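Local structure of L-cysteine S-thiosulfotransferase subunit SoxA (Paracoccus denitrificans, 2C1D) at residues A[6-11]-A[15-20]; A[67-72]-A[87-92]; A[96-101]-A[247-252]. The protein is the diheme subunit of the SoxAX cytochrome complex, which joins thiosulfate to a cysteine of the carrier protein SoxY through a heterodisulfide bond, passing electrons to cytochrome c. One frame throughout, in Å; residues are numbered along the deposited sequence.

In the fold
Interaction 1 pairs two adjacent strands of a hairpin, and its chemistry is that of a sheet: backbone hydrogen bonds, with one apolar face largely buried and the other exposed. Interaction 2, partly buried, has no hydrogen bond between its segments; an indole packs on a proline and a methionine beside heme c. Interaction 3, the smallest at 71 Å² and wholly buried, rests on an alanine methyl against a proline ring and brings together two sequence ranges of the cytochrome c clan. The centres lie 22 to 23 Å apart. Interactions 2 and 3 touch the same heme c, the former through Met90 at the macrocycle, the latter through Arg99 at a propionate.

Interaction 1 (A[6-11]-A[15-20]); sequences GLVIET and PVEIVT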
# COMPACT_ATOMS: atom_id res chain seq x y z
N GLY A 6 3.94 5.04 -22.88
CA GLY A 6 4.32 3.67 -23.15
C GLY A 6 5.73 3.40 -22.65
O GLY A 6 6.57 4.30 -22.66
N LEU A 7 5.99 2.17 -22.22
CA LEU A 7 7.27 1.79 -21.64
C LEU A 7 7.96 0.70 -22.46
O LEU A 7 7.48 -0.43 -22.56
CB LEU A 7 7.09 1.35 -20.17
CG LEU A 7 8.34 0.82 -19.44
CD1 LEU A 7 9.53 1.78 -19.56
CD2 LEU A 7 8.01 0.56 -17.96
N VAL A 8 9.11 1.05 -23.01
CA VAL A 8 9.98 0.15 -23.75
C VAL A 8 11.35 0.42 -23.16
O VAL A 8 11.87 1.53 -23.24
CB VAL A 8 9.96 0.46 -25.26
CG1 VAL A 8 10.83 -0.51 -26.02
CG2 VAL A 8 8.53 0.38 -25.81
N ILE A 9 11.92 -0.58 -22.53
CA ILE A 9 13.17 -0.42 -21.82
C ILE A 9 14.31 -0.63 -22.79
O ILE A 9 14.33 -1.63 -23.49
CB ILE A 9 13.24 -1.40 -20.62
CG1 ILE A 9 12.02 -1.24 -19.69
CG2 ILE A 9 14.53 -1.17 -19.85
CD1 ILE A 9 11.97 -2.20 -18.51
N GLU A 10 15.26 0.30 -22.84
CA GLU A 10 16.53 0.06 -23.51
C GLU A 10 17.42 -0.83 -22.66
O GLU A 10 17.69 -0.51 -21.52
CB GLU A 10 17.29 1.36 -23.79
CG GLU A 10 16.58 2.31 -24.72
CD GLU A 10 17.47 3.43 -25.22
OE1 GLU A 10 16.98 4.15 -26.10
OE2 GLU A 10 18.63 3.60 -24.75
N THR A 11 17.90 -1.93 -23.23
CA THR A 11 18.77 -2.86 -22.53
C THR A 11 20.00 -3.25 -23.35
O THR A 11 20.17 -2.83 -24.50
CB THR A 11 18.00 -4.14 -22.16
OG1 THR A 11 18.01 -5.05 -23.27
CG2 THR A 11 16.53 -3.86 -21.89
N PRO A 15 15.59 -3.62 -27.14
CA PRO A 15 14.38 -3.09 -26.51
C PRO A 15 13.55 -4.21 -25.91
O PRO A 15 13.43 -5.27 -26.53
CB PRO A 15 13.61 -2.43 -27.65
CG PRO A 15 14.17 -3.03 -28.91
CD PRO A 15 15.61 -3.37 -28.60
N VAL A 16 13.03 -3.99 -24.70
CA VAL A 16 11.98 -4.87 -24.21
C VAL A 16 10.73 -4.09 -23.83
O VAL A 16 10.74 -3.18 -22.99
CB VAL A 16 12.46 -5.99 -23.18
CG1 VAL A 16 13.87 -5.79 -22.70
CG2 VAL A 16 11.47 -6.20 -22.03
N GLU A 17 9.66 -4.44 -24.53
CA GLU A 17 8.37 -3.87 -24.31
C GLU A 17 7.80 -4.39 -22.99
O GLU A 17 7.89 -5.58 -22.70
CB GLU A 17 7.44 -4.24 -25.48
CG GLU A 17 7.94 -3.77 -26.85
CD GLU A 17 6.94 -4.06 -27.96
OE1 GLU A 17 5.88 -4.70 -27.69
OE2 GLU A 17 7.21 -3.65 -29.12
N ILE A 18 7.24 -3.46 -22.23
CA ILE A 18 6.52 -3.73 -21.01
C ILE A 18 5.04 -3.34 -21.22
O ILE A 18 4.73 -2.19 -21.55
CB ILE A 18 7.14 -2.92 -19.84
CG1 ILE A 18 8.65 -3.17 -19.72
CG2 ILE A 18 6.41 -3.22 -18.52
CD1 ILE A 18 9.08 -4.64 -19.50
N VAL A 19 4.13 -4.31 -21.05
CA VAL A 19 2.69 -4.01 -21.02
C VAL A 19 2.39 -3.37 -19.67
O VAL A 19 2.50 -4.03 -18.62
CB VAL A 19 1.82 -5.30 -21.23
CG1 VAL A 19 0.31 -4.98 -21.06
CG2 VAL A 19 2.05 -5.91 -22.61
N THR A 20 2.04 -2.10 -19.69
CA THR A 20 1.71 -1.35 -18.47
C THR A 20 0.22 -0.99 -18.34
O THR A 20 -0.18 -0.33 -17.37
CB THR A 20 2.50 -0.05 -18.44
OG1 THR A 20 2.30 0.70 -19.65
CG2 THR A 20 4.00 -0.32 -18.39
O HOH W 1 3.82 0.28 -21.82
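Ile9 and Val16 form the firmly bonded turn-side end of this antiparallel pairing, each giving its N-H to the other's carbonyl: Ile9 N to Val16 O at 2.9 Å and Val16 N to Ile9 O at 3.0 Å. The second bond lies in the carbonyl plane of Ile9, whereas Ile9 N stands 34° out of that of Val16. Toward the other end the pairing is looser. Ile18 N still reaches Leu7 O at 3.1 Å, but the return link runs through a water, which accepts from Leu7 N, donates to Ile18 O and also bonds Thr20 OG1, itself held by His40.

The more buried face carries Leu7, Ile9 and Ile18, with Val16 partly exposed at its margin. Packing is tightest where Thr11 CG2 meets Val16 CG1 at 3.4 Å, closer than usual van der Waals contact, the two side chains crossing at about a right angle. Leu7 and Ile18 lie side by side, CG of Leu7 3.9 Å from CB of Ile18. Ile9 directs CG1 anti to its carbonyl carbon (chi1 -55°), and the terminal CD1 consequently meets Ile18 CG1 at 3.7 Å. Thr20 CG2 extends this apolar patch against Leu7 CB, their side chains nearly perpendicular. Across the sheet the exposed side is sparser: Val8 CG1 rests alongside Pro15 CB at 3.8 Å, and Glu17 approaches Val8 CG2 merely through its aliphatic CG.

The segments belong to the beta hairpin of strands 7-9 and 16-22, closed at the turn by Thr11 OG1 bonding Gly14 O and Ser13 N. Strand 7-9 is an outer strand of a three-stranded antiparallel sheet, strand 16-22 its middle one and strand 35-36 the other outer strand; beyond Ile9, about 5 Å between side chains, lies the zinc ligand Asp52.

Interaction 2 (A[67-72]-A[87-92]); sequences DKWNAA and PESMAG. With HEC (heme c), chain I.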
# COMPACT_ATOMS: atom_id res chain seq x y z
N ASP A 67 26.46 -11.41 -8.38
CA ASP A 67 27.67 -11.76 -7.63
C ASP A 67 27.36 -12.78 -6.56
O ASP A 67 28.09 -13.75 -6.41
CB ASP A 67 28.35 -10.51 -7.03
CG ASP A 67 28.91 -9.59 -8.11
OD1 ASP A 67 29.13 -10.04 -9.26
OD2 ASP A 67 29.14 -8.38 -7.93
N LYS A 68 26.26 -12.61 -5.86
CA LYS A 68 25.90 -13.53 -4.80
C LYS A 68 25.46 -14.89 -5.37
O LYS A 68 25.70 -15.93 -4.76
CB LYS A 68 24.82 -12.93 -3.89
CG LYS A 68 25.31 -11.68 -3.12
CD LYS A 68 24.21 -10.86 -2.45
CE LYS A 68 24.83 -9.84 -1.45
NZ LYS A 68 23.81 -9.00 -0.73
N TRP A 69 24.86 -14.89 -6.55
CA TRP A 69 24.46 -16.13 -7.24
C TRP A 69 25.69 -16.97 -7.59
O TRP A 69 25.67 -18.20 -7.48
CB TRP A 69 23.67 -15.78 -8.51
CG TRP A 69 23.36 -16.91 -9.45
CD1 TRP A 69 24.16 -17.38 -10.47
CD2 TRP A 69 22.14 -17.64 -9.53
NE1 TRP A 69 23.52 -18.40 -11.15
CE2 TRP A 69 22.28 -18.59 -10.60
CE3 TRP A 69 20.95 -17.64 -8.79
CZ2 TRP A 69 21.28 -19.50 -10.93
CZ3 TRP A 69 19.94 -18.54 -9.12
CH2 TRP A 69 20.11 -19.45 -10.20
N ASN A 70 26.77 -16.29 -7.97
CA ASN A 70 28.03 -16.93 -8.33
C ASN A 70 28.99 -17.17 -7.17
O ASN A 70 30.00 -17.85 -7.34
CB ASN A 70 28.75 -16.12 -9.42
CG ASN A 70 28.04 -16.18 -10.75
OD1 ASN A 70 27.63 -17.27 -11.20
ND2 ASN A 70 27.88 -15.04 -11.39
N ALA A 71 28.68 -16.65 -5.98
CA ALA A 71 29.60 -16.76 -4.85
C ALA A 71 29.50 -18.11 -4.13
O ALA A 71 28.42 -18.61 -3.84
CB ALA A 71 29.38 -15.62 -3.87
N ALA A 72 30.66 -18.66 -3.83
CA ALA A 72 30.75 -19.90 -3.06
C ALA A 72 30.48 -19.62 -1.59
O ALA A 72 31.39 -19.70 -0.77
CB ALA A 72 32.14 -20.53 -3.25
N PRO A 87 21.66 -17.67 -14.17
CA PRO A 87 20.38 -17.32 -13.54
C PRO A 87 19.22 -17.42 -14.53
O PRO A 87 18.06 -17.45 -14.10
CB PRO A 87 20.61 -15.89 -13.05
CG PRO A 87 21.64 -15.31 -14.01
CD PRO A 87 22.54 -16.50 -14.38
N GLU A 88 19.51 -17.45 -15.83
CA GLU A 88 18.46 -17.69 -16.83
C GLU A 88 17.73 -19.04 -16.59
O GLU A 88 16.65 -19.27 -17.18
CB GLU A 88 18.99 -17.58 -18.27
CG GLU A 88 20.00 -18.63 -18.72
CD GLU A 88 21.46 -18.28 -18.39
OE1 GLU A 88 21.71 -17.32 -17.64
OE2 GLU A 88 22.36 -19.00 -18.88
N SER A 89 18.30 -19.89 -15.74
CA SER A 89 17.66 -21.15 -15.30
C SER A 89 16.33 -20.89 -14.63
O SER A 89 15.45 -21.75 -14.60
CB SER A 89 18.60 -21.91 -14.34
OG SER A 89 18.88 -21.18 -13.16
N MET A 90 16.17 -19.68 -14.08
CA MET A 90 14.94 -19.26 -13.45
C MET A 90 14.01 -18.49 -14.37
O MET A 90 13.07 -17.86 -13.89
CB MET A 90 15.26 -18.46 -12.20
CG MET A 90 16.04 -19.24 -11.15
SD MET A 90 15.07 -20.66 -10.60
CE MET A 90 16.39 -21.91 -10.12
N ALA A 91 14.24 -18.56 -15.67
CA ALA A 91 13.35 -17.89 -16.63
C ALA A 91 11.89 -18.30 -16.41
O ALA A 91 11.60 -19.48 -16.13
CB ALA A 91 13.76 -18.17 -18.02
N GLY A 92 11.00 -17.32 -16.49
CA GLY A 92 9.57 -17.53 -16.38
C GLY A 92 9.05 -17.58 -14.93
O GLY A 92 7.88 -17.34 -14.69
FE HEC I . 18.07 -23.93 -5.83
CHA HEC I . 14.83 -25.01 -6.62
CHB HEC I . 17.10 -20.76 -6.21
CHC HEC I . 21.12 -22.98 -4.73
CHD HEC I . 19.18 -27.17 -6.20
NA HEC I . 16.30 -23.07 -6.35
C1A HEC I . 15.10 -23.67 -6.64
C2A HEC I . 14.15 -22.64 -6.93
C3A HEC I . 14.78 -21.46 -6.81
C4A HEC I . 16.14 -21.71 -6.42
CMA HEC I . 14.18 -20.07 -7.01
CAA HEC I . 12.67 -22.89 -7.31
CBA HEC I . 12.66 -23.44 -8.72
CGA HEC I . 11.30 -23.96 -9.17
O1A HEC I . 10.44 -24.33 -8.34
O2A HEC I . 11.13 -23.98 -10.42
NB HEC I . 18.97 -22.17 -5.56
C1B HEC I . 18.35 -20.95 -5.68
C2B HEC I . 19.24 -19.94 -5.13
C3B HEC I . 20.36 -20.56 -4.72
C4B HEC I . 20.21 -21.98 -4.99
CMB HEC I . 18.96 -18.43 -5.11
CAB HEC I . 21.61 -19.88 -4.06
CBB HEC I . 21.26 -19.15 -2.96
NC HEC I . 19.85 -24.93 -5.55
C1C HEC I . 20.96 -24.34 -5.00
C2C HEC I . 21.98 -25.37 -4.89
C3C HEC I . 21.41 -26.56 -5.18
C4C HEC I . 20.08 -26.27 -5.69
CMC HEC I . 23.33 -25.14 -4.16
CAC HEC I . 22.07 -27.98 -5.16
CBC HEC I . 22.70 -28.41 -4.04
ND HEC I . 17.13 -25.79 -6.34
C1D HEC I . 17.82 -27.00 -6.36
C2D HEC I . 16.88 -28.08 -6.56
C3D HEC I . 15.51 -27.41 -6.67
C4D HEC I . 15.77 -25.99 -6.53
CMD HEC I . 17.14 -29.59 -6.64
CAD HEC I . 14.15 -28.10 -6.87
CBD HEC I . 13.90 -28.24 -8.34
CGD HEC I . 12.50 -28.78 -8.61
O1D HEC I . 12.30 -29.46 -9.66
O2D HEC I . 11.59 -28.51 -7.79
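Pro87 lies over one face of the Trp69 indole, its CA 4.0 Å from the centroid of the six-membered ring and 29° off the normal. This is a CH-pi contact offset toward the ring's rim, extended by Pro87 CB, 4.0 Å from Trp69 CE2. Ser89 comes instead at the edge, near the ring plane, with OG 3.6 Å from Trp69 CH2. Met90 approaches obliquely through CG, 4.2 Å from the same CH2, and the heme methyl CMB, also oblique, lies 4.1 Å from Trp69 CZ3. Because the Met90 chain bends at chi2 (-62°), its thioether turns to the heme, where CE is 3.7 Å from C3A and SD 3.7 Å from the methyl CMA.

A second shell fixes these groups. Trp69 has CG anti to its backbone N (chi1 171°), which carries the indole off helix 59-70 toward Pro87, and NE1 bonds Gln85 O. Ser89 OG bonds Gly86 O, while Met90 N bonds Pro87 O within the 3-10 turn. Met137 and Leu140 of helix 132-143 add apolar cover to Trp69.

An alanine in place of Trp69 would probably leave Gln85 O without its indole donor and open a gap between Pro87 and Met90 beside the heme. With no hydrogen bond between the two segments, their cohesion is probably mainly apolar packing; the indole's one polar atom is satisfied by the main chain just before Pro87, consistent with an apolar wall beside the covalently attached heme c, close to Cys80 and the axial ligand His84.

Interaction 3 (A[96-101]-A[247-252]); sequences VMPRVD and YVASRG. With HEC (heme c), chain I.
Pro98 sets the CD edge of its pyrrolidine ring against the methyl of Ala249, with CD to CB at 3.7 Å. The methyl of Ala249 is directed at the loop, and it is CD of Pro98 that receives it. The same methyl lies 3.9 Å from Met97 O, and so touches both Met97 O and Pro98 CD, which the cis peptide places on the same side of the C-N bond. With the nearest CA atoms, those of Pro98 and Ala249, 7.5 Å apart, the methyl and ring bridge the gap without any hydrogen bond.

The flanking side chains turn elsewhere. Met97 leaves its CA away from the helix and packs on Met110 and Tyr113 of helix 110-122. Arg99 runs extended from CG to NE (chi2 -165°, chi3 179°), delivering its guanidinium to a heme propionate: O1A lies at the edge of that group, near its plane, and takes a weak bond from NH2 at 3.0 Å, with an N-H...O angle of 126°. Arg99 NE is anchored separately on Tyr113 OH, which also bonds Asp101 OD2. On the helix, Ser250 OG turns back to Tyr247 O at 2.7 Å and has a further partner in Trp162 NE1.

The small methyl is consistent with the close approach of helix 239-251 to the loop leading into strand 99-100. The contact is buried packing between two cytochrome c-type sequence regions, while the arginine-propionate pairing beside it belongs to the heme c pocket.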
# COMPACT_ATOMS: atom_id res chain seq x y z
N VAL A 96 4.93 -16.23 -12.78
CA VAL A 96 3.89 -17.13 -12.29
C VAL A 96 3.86 -17.24 -10.75
O VAL A 96 3.16 -18.10 -10.20
CB VAL A 96 3.97 -18.56 -12.96
CG1 VAL A 96 3.76 -18.44 -14.44
CG2 VAL A 96 5.30 -19.31 -12.68
N MET A 97 4.59 -16.35 -10.07
CA MET A 97 4.73 -16.38 -8.60
C MET A 97 3.85 -15.30 -7.95
O MET A 97 3.59 -14.26 -8.56
CB MET A 97 6.19 -16.18 -8.24
CG MET A 97 7.02 -17.44 -8.48
SD MET A 97 6.64 -18.83 -7.33
CE MET A 97 7.32 -18.17 -5.87
N PRO A 98 3.33 -15.53 -6.74
CA PRO A 98 3.39 -16.80 -5.98
C PRO A 98 2.57 -17.97 -6.54
O PRO A 98 1.59 -17.76 -7.24
CB PRO A 98 2.77 -16.43 -4.62
CG PRO A 98 2.69 -14.97 -4.59
CD PRO A 98 2.68 -14.45 -5.98
N ARG A 99 2.95 -19.19 -6.15
CA ARG A 99 2.22 -20.38 -6.58
C ARG A 99 2.24 -21.53 -5.57
O ARG A 99 3.09 -21.59 -4.69
CB ARG A 99 2.76 -20.87 -7.92
CG ARG A 99 4.11 -21.59 -7.80
CD ARG A 99 4.84 -21.77 -9.14
NE ARG A 99 6.13 -22.44 -9.02
CZ ARG A 99 6.90 -22.77 -10.05
NH1 ARG A 99 6.49 -22.49 -11.27
NH2 ARG A 99 8.07 -23.35 -9.86
N VAL A 100 1.31 -22.46 -5.74
CA VAL A 100 1.33 -23.75 -5.05
C VAL A 100 2.35 -24.61 -5.79
O VAL A 100 2.22 -24.88 -6.96
CB VAL A 100 -0.06 -24.43 -5.07
CG1 VAL A 100 -0.00 -25.84 -4.39
CG2 VAL A 100 -1.07 -23.57 -4.36
N ASP A 101 3.41 -25.01 -5.09
CA ASP A 101 4.45 -25.82 -5.67
C ASP A 101 3.95 -27.15 -6.17
O ASP A 101 3.15 -27.81 -5.51
CB ASP A 101 5.54 -26.07 -4.63
CG ASP A 101 6.73 -26.75 -5.23
OD1 ASP A 101 6.91 -27.99 -5.01
OD2 ASP A 101 7.50 -26.09 -5.97
N TYR A 247 -2.90 -13.10 -3.98
CA TYR A 247 -4.09 -12.41 -4.40
C TYR A 247 -3.74 -11.11 -5.16
O TYR A 247 -4.28 -10.86 -6.24
CB TYR A 247 -5.01 -12.13 -3.22
CG TYR A 247 -6.21 -11.37 -3.66
CD1 TYR A 247 -7.22 -12.00 -4.38
CD2 TYR A 247 -6.31 -10.01 -3.41
CE1 TYR A 247 -8.33 -11.28 -4.83
CE2 TYR A 247 -7.40 -9.29 -3.88
CZ TYR A 247 -8.40 -9.94 -4.58
OH TYR A 247 -9.47 -9.20 -5.05
N VAL A 248 -2.83 -10.31 -4.62
CA VAL A 248 -2.49 -9.01 -5.21
C VAL A 248 -1.75 -9.22 -6.53
O VAL A 248 -2.03 -8.54 -7.50
CB VAL A 248 -1.69 -8.11 -4.24
CG1 VAL A 248 -1.29 -6.77 -4.88
CG2 VAL A 248 -2.51 -7.82 -3.00
N ALA A 249 -0.85 -10.19 -6.59
CA ALA A 249 -0.21 -10.54 -7.85
C ALA A 249 -1.22 -10.78 -8.99
O ALA A 249 -1.02 -10.32 -10.11
CB ALA A 249 0.68 -11.78 -7.68
N SER A 250 -2.27 -11.53 -8.69
CA SER A 250 -3.27 -11.92 -9.67
C SER A 250 -4.09 -10.73 -10.13
O SER A 250 -4.62 -10.76 -11.24
CB SER A 250 -4.17 -13.04 -9.13
OG SER A 250 -5.12 -12.57 -8.18
N ARG A 251 -4.21 -9.67 -9.32
CA ARG A 251 -4.89 -8.46 -9.75
C ARG A 251 -4.18 -7.78 -10.93
O ARG A 251 -4.79 -6.99 -11.65
CB ARG A 251 -5.08 -7.45 -8.61
CG ARG A 251 -6.02 -7.93 -7.50
CD ARG A 251 -5.99 -7.03 -6.27
NE ARG A 251 -6.63 -5.76 -6.54
CZ ARG A 251 -7.94 -5.56 -6.44
NH1 ARG A 251 -8.76 -6.53 -6.04
NH2 ARG A 251 -8.43 -4.35 -6.69
N GLY A 252 -2.91 -8.10 -11.14
CA GLY A 252 -2.19 -7.59 -12.30
C GLY A 252 -1.91 -8.61 -13.37
O GLY A 252 -1.05 -8.38 -14.21
FE HEC I . 18.07 -23.93 -5.83
CHA HEC I . 14.83 -25.01 -6.62
CHB HEC I . 17.10 -20.76 -6.21
CHC HEC I . 21.12 -22.98 -4.73
CHD HEC I . 19.18 -27.17 -6.20
NA HEC I . 16.30 -23.07 -6.35
C1A HEC I . 15.10 -23.67 -6.64
C2A HEC I . 14.15 -22.64 -6.93
C3A HEC I . 14.78 -21.46 -6.81
C4A HEC I . 16.14 -21.71 -6.42
CMA HEC I . 14.18 -20.07 -7.01
CAA HEC I . 12.67 -22.89 -7.31
CBA HEC I . 12.66 -23.44 -8.72
CGA HEC I . 11.30 -23.96 -9.17
O1A HEC I . 10.44 -24.33 -8.34
O2A HEC I . 11.13 -23.98 -10.42
NB HEC I . 18.97 -22.17 -5.56
C1B HEC I . 18.35 -20.95 -5.68
C2B HEC I . 19.24 -19.94 -5.13
C3B HEC I . 20.36 -20.56 -4.72
C4B HEC I . 20.21 -21.98 -4.99
CMB HEC I . 18.96 -18.43 -5.11
CAB HEC I . 21.61 -19.88 -4.06
CBB HEC I . 21.26 -19.15 -2.96
NC HEC I . 19.85 -24.93 -5.55
C1C HEC I . 20.96 -24.34 -5.00
C2C HEC I . 21.98 -25.37 -4.89
C3C HEC I . 21.41 -26.56 -5.18
C4C HEC I . 20.08 -26.27 -5.69
CMC HEC I . 23.33 -25.14 -4.16
CAC HEC I . 22.07 -27.98 -5.16
CBC HEC I . 22.70 -28.41 -4.04
ND HEC I . 17.13 -25.79 -6.34
C1D HEC I . 17.82 -27.00 -6.36
C2D HEC I . 16.88 -28.08 -6.56
C3D HEC I . 15.51 -27.41 -6.67
C4D HEC I . 15.77 -25.99 -6.53
CMD HEC I . 17.14 -29.59 -6.64
CAD HEC I . 14.15 -28.10 -6.87
CBD HEC I . 13.90 -28.24 -8.34
CGD HEC I . 12.50 -28.78 -8.61
O1D HEC I . 12.30 -29.46 -9.66
O2D HEC I . 11.59 -28.51 -7.79